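PDB 3NBM: PTS system, lactose-specific IIBC components from Streptococcus pneumoniae, which probably relays a phosphoryl group to lactose during its uptake, as the IIB domain of the phosphoenolpyruvate-dependent phosphotransferase system. Local coordinates for residues L59-R64 against V82-M87. Sequence-based numbering, arbitrary orientation. Where two conformers were deposited one is given.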
ATOM      1  N   LEU A  59      -2.942  -0.396   4.124  1.00  5.82           N
ATOM      2  CA  LEU A  59      -3.438   0.538   5.123  1.00  5.79           C
ATOM      3  C   LEU A  59      -2.287   0.922   6.052  1.00  6.51           C
ATOM      4  O   LEU A  59      -1.648   0.052   6.655  1.00  6.91           O
ATOM      5  CB  LEU A  59      -4.601  -0.092   5.928  1.00  6.50           C
ATOM      6  CG  LEU A  59      -5.844  -0.419   5.117  1.00  7.19           C
ATOM      7  CD1 LEU A  59      -6.821  -1.240   5.981  1.00 10.30           C
ATOM      8  CD2 LEU A  59      -6.503   0.850   4.635  1.00 11.06           C
ATOM      9  N   ALA A  60      -2.049   2.231   6.187  1.00  6.54           N
ATOM     10  CA  ALA A  60      -1.118   2.752   7.181  1.00  7.13           C
ATOM     11  C   ALA A  60      -1.696   2.511   8.585  1.00  7.53           C
ATOM     12  O   ALA A  60      -2.908   2.252   8.739  1.00  6.96           O
ATOM     13  CB  ALA A  60      -0.875   4.214   6.962  1.00  7.69           C
ATOM     14  N   PRO A  61      -0.871   2.620   9.635  1.00  7.48           N
ATOM     15  CA  PRO A  61      -1.312   2.276  10.988  1.00  8.28           C
ATOM     16  C   PRO A  61      -2.583   2.981  11.419  1.00  8.37           C
ATOM     17  O   PRO A  61      -3.438   2.359  12.038  1.00  9.21           O
ATOM     18  CB  PRO A  61      -0.111   2.708  11.833  1.00  8.48           C
ATOM     19  CG  PRO A  61       1.052   2.402  10.933  1.00  8.89           C
ATOM     20  CD  PRO A  61       0.590   2.825   9.568  1.00  8.72           C
ATOM     21  N   GLN A  62      -2.723   4.234  11.068  1.00  8.61           N
ATOM     22  CA  GLN A  62      -3.834   5.019  11.573  1.00 10.04           C
ATOM     23  C   GLN A  62      -5.164   4.774  10.915  1.00  9.25           C
ATOM     24  O   GLN A  62      -6.173   5.308  11.351  1.00 10.05           O
ATOM     25  CB  GLN A  62      -3.480   6.460  11.566  1.00 12.18           C
ATOM     26  CG  GLN A  62      -2.429   6.718  12.640  1.00 13.82           C
ATOM     27  CD  GLN A  62      -1.652   7.939  12.363  1.00 15.76           C
ATOM     28  OE1 GLN A  62      -1.001   8.068  11.292  1.00 16.47           O
ATOM     29  NE2 GLN A  62      -1.684   8.871  13.334  1.00 16.25           N
ATOM     30  N   VAL A  63      -5.180   3.924   9.888  1.00  8.38           N
ATOM     31  CA  VAL A  63      -6.431   3.462   9.270  1.00  8.45           C
ATOM     32  C   VAL A  63      -6.622   1.949   9.383  1.00  8.66           C
ATOM     33  O   VAL A  63      -7.458   1.369   8.702  1.00  9.17           O
ATOM     34  CB  VAL A  63      -6.576   3.972   7.822  1.00  8.46           C
ATOM     35  CG1 VAL A  63      -6.796   5.456   7.848  1.00  9.50           C
ATOM     36  CG2 VAL A  63      -5.376   3.633   6.965  1.00 10.04           C
ATOM     37  N   ARG A  64      -5.927   1.327  10.334  1.00  9.74           N
ATOM     38  CA  ARG A  64      -6.091  -0.109  10.595  1.00  9.87           C
ATOM     39  C   ARG A  64      -7.522  -0.495  10.946  1.00  9.65           C
ATOM     40  O   ARG A  64      -7.959  -1.596  10.608  1.00 11.14           O
ATOM     41  CB  ARG A  64      -5.154  -0.543  11.720  1.00  9.54           C
ATOM     42  CG  ARG A  64      -5.106  -2.044  11.939  1.00  9.48           C
ATOM     43  CD  ARG A  64      -3.879  -2.487  12.738  1.00  9.18           C
ATOM     44  NE  ARG A  64      -3.828  -1.831  14.057  1.00  7.85           N
ATOM     45  CZ  ARG A  64      -3.085  -0.787  14.394  1.00  9.37           C
ATOM     46  NH1 ARG A  64      -2.193  -0.254  13.568  1.00  9.49           N
ATOM     47  NH2 ARG A  64      -3.224  -0.283  15.611  1.00  9.49           N
ATOM     48  N   VAL A  82      -3.752  -5.290   2.814  1.00  6.79           N
ATOM     49  CA  VAL A  82      -2.892  -5.555   3.964  0.50  7.62           C
ATOM     50  C   VAL A  82      -2.954  -4.370   4.919  1.00  7.00           C
ATOM     51  O   VAL A  82      -2.984  -3.230   4.497  1.00  8.76           O
ATOM     52  CB  VAL A  82      -1.426  -5.881   3.580  0.50  8.92           C
ATOM     53  CG1 VAL A  82      -1.352  -6.922   2.478  0.50 10.54           C
ATOM     54  CG2 VAL A  82      -0.713  -4.674   3.191  0.50 10.32           C
ATOM     55  N   ALA A  83      -3.020  -4.672   6.207  1.00  7.08           N
ATOM     56  CA  ALA A  83      -2.966  -3.652   7.258  1.00  7.05           C
ATOM     57  C   ALA A  83      -1.628  -3.699   7.956  1.00  7.47           C
ATOM     58  O   ALA A  83      -1.032  -4.766   8.062  1.00  9.49           O
ATOM     59  CB  ALA A  83      -4.075  -3.835   8.302  1.00  9.01           C
ATOM     60  N   THR A  84      -1.178  -2.549   8.438  1.00  7.51           N
ATOM     61  CA  THR A  84       0.105  -2.438   9.109  1.00  7.70           C
ATOM     62  C   THR A  84      -0.069  -1.898  10.533  1.00  7.41           C
ATOM     63  O   THR A  84      -1.088  -1.290  10.898  1.00  7.54           O
ATOM     64  CB  THR A  84       1.072  -1.514   8.329  1.00  7.78           C
ATOM     65  OG1 THR A  84       0.552  -0.185   8.274  1.00  8.23           O
ATOM     66  CG2 THR A  84       1.316  -2.070   6.902  1.00  8.50           C
ATOM     67  N   ARG A  85       0.977  -2.124  11.315  1.00  7.56           N
ATOM     68  CA  ARG A  85       1.099  -1.571  12.654  1.00  7.71           C
ATOM     69  C   ARG A  85       2.316  -0.646  12.705  1.00  8.13           C
ATOM     70  O   ARG A  85       3.164  -0.681  11.826  1.00  8.90           O
ATOM     71  CB  ARG A  85       1.112  -2.727  13.668  1.00  8.90           C
ATOM     72  CG  ARG A  85      -0.233  -3.423  13.789  1.00  9.52           C
ATOM     73  CD  ARG A  85      -0.149  -4.787  14.465  1.00  9.38           C
ATOM     74  NE  ARG A  85      -1.475  -5.303  14.746  1.00 10.61           N
ATOM     75  CZ  ARG A  85      -2.311  -5.820  13.856  1.00  9.92           C
ATOM     76  NH1 ARG A  85      -1.958  -5.918  12.585  1.00 10.36           N
ATOM     77  NH2 ARG A  85      -3.525  -6.197  14.234  1.00 11.30           N
ATOM     78  N   GLY A  86       2.387   0.201  13.721  1.00  8.14           N
ATOM     79  CA  GLY A  86       3.302   1.357  13.735  1.00  8.70           C
ATOM     80  C   GLY A  86       4.771   1.061  13.533  1.00  8.92           C
ATOM     81  O   GLY A  86       5.383   1.631  12.667  1.00  9.08           O
HETATM   82  N   MSE A  87       5.348   0.160  14.323  1.00  9.36           N
HETATM   83  CA  MSE A  87       6.781  -0.113  14.225  0.50  9.11           C
HETATM   84  C   MSE A  87       7.134  -0.768  12.882  1.00  9.68           C
HETATM   85  O   MSE A  87       8.101  -0.375  12.212  1.00 10.20           O
HETATM   86  CB  MSE A  87       7.223  -0.939  15.434  0.50  8.97           C
HETATM   87  CG  MSE A  87       7.064  -0.199  16.769  0.50  7.82           C
HETATM   88 SE   MSE A  87       8.252   1.335  16.928  0.50  8.44          SE
HETATM   89  CE  MSE A  87       9.862   0.341  17.298  0.50 11.15           C
TER
HETATM   90  O   HOH W   1      -3.270  -0.592   9.186  1.00 11.63           O
HETATM   91  O   HOH W   2       0.120   1.265  15.511  1.00  6.89           O
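Arg64, in the 3-10 turn at 61-64, touches Ala83, Thr84 and Arg85 in turn, and each section of its side chain meets something different. With CG anti to the backbone N (chi1 -172°), the chain runs past Ala83, and Arg64 CG lies 4.2 Å from Ala83 CB. Further along, Arg64 CD sits over the centre of the Arg85 guanidinium, 3.8 Å from Arg85 CZ. A bend at chi3 (58°) then turns NE and CZ so that Arg85 CG lies over one face of the Arg64 guanidinium. At the tip, Arg64 NH1 donates to Thr84 O at 3.1 Å with an N-H...O angle of 160°; the acceptor lies near the guanidinium plane, and the donor in the carbonyl plane on a lone pair. The two arginine side chains cross at about a right angle.

Closer to the sheet, Leu59 and Ala83 form a parallel bridge between strands 56-59 and 80-83, where Leu59 N donates to Val82 O at 2.9 Å. Just beyond it, Leu59 O accepts Thr84 OG1 at 2.7 Å and, weakly, Thr84 N. Pro61 CD rests 3.3 Å from Thr84 OG1. A water extends the link, accepting from Thr84 N and donating to Ala60 O. Pro61 CG packs on Gly86 CA at 3.7 Å, where helix 86-93 begins.

The contact thus joins the C-terminal ends of two adjacent strands in a parallel alpha/beta fold. Its chemistry implies that, just past the last strand bridge, the Thr84 hydroxyl and the Arg64 guanidinium add bonds to Leu59 O and Thr84 O, alongside the weak backbone bond. The guanidinium groups are not stacked on each other: methylene carbons lie over their faces, and with Arg64 NE 4.3 Å from Arg85 NE the like charges may cost some energy.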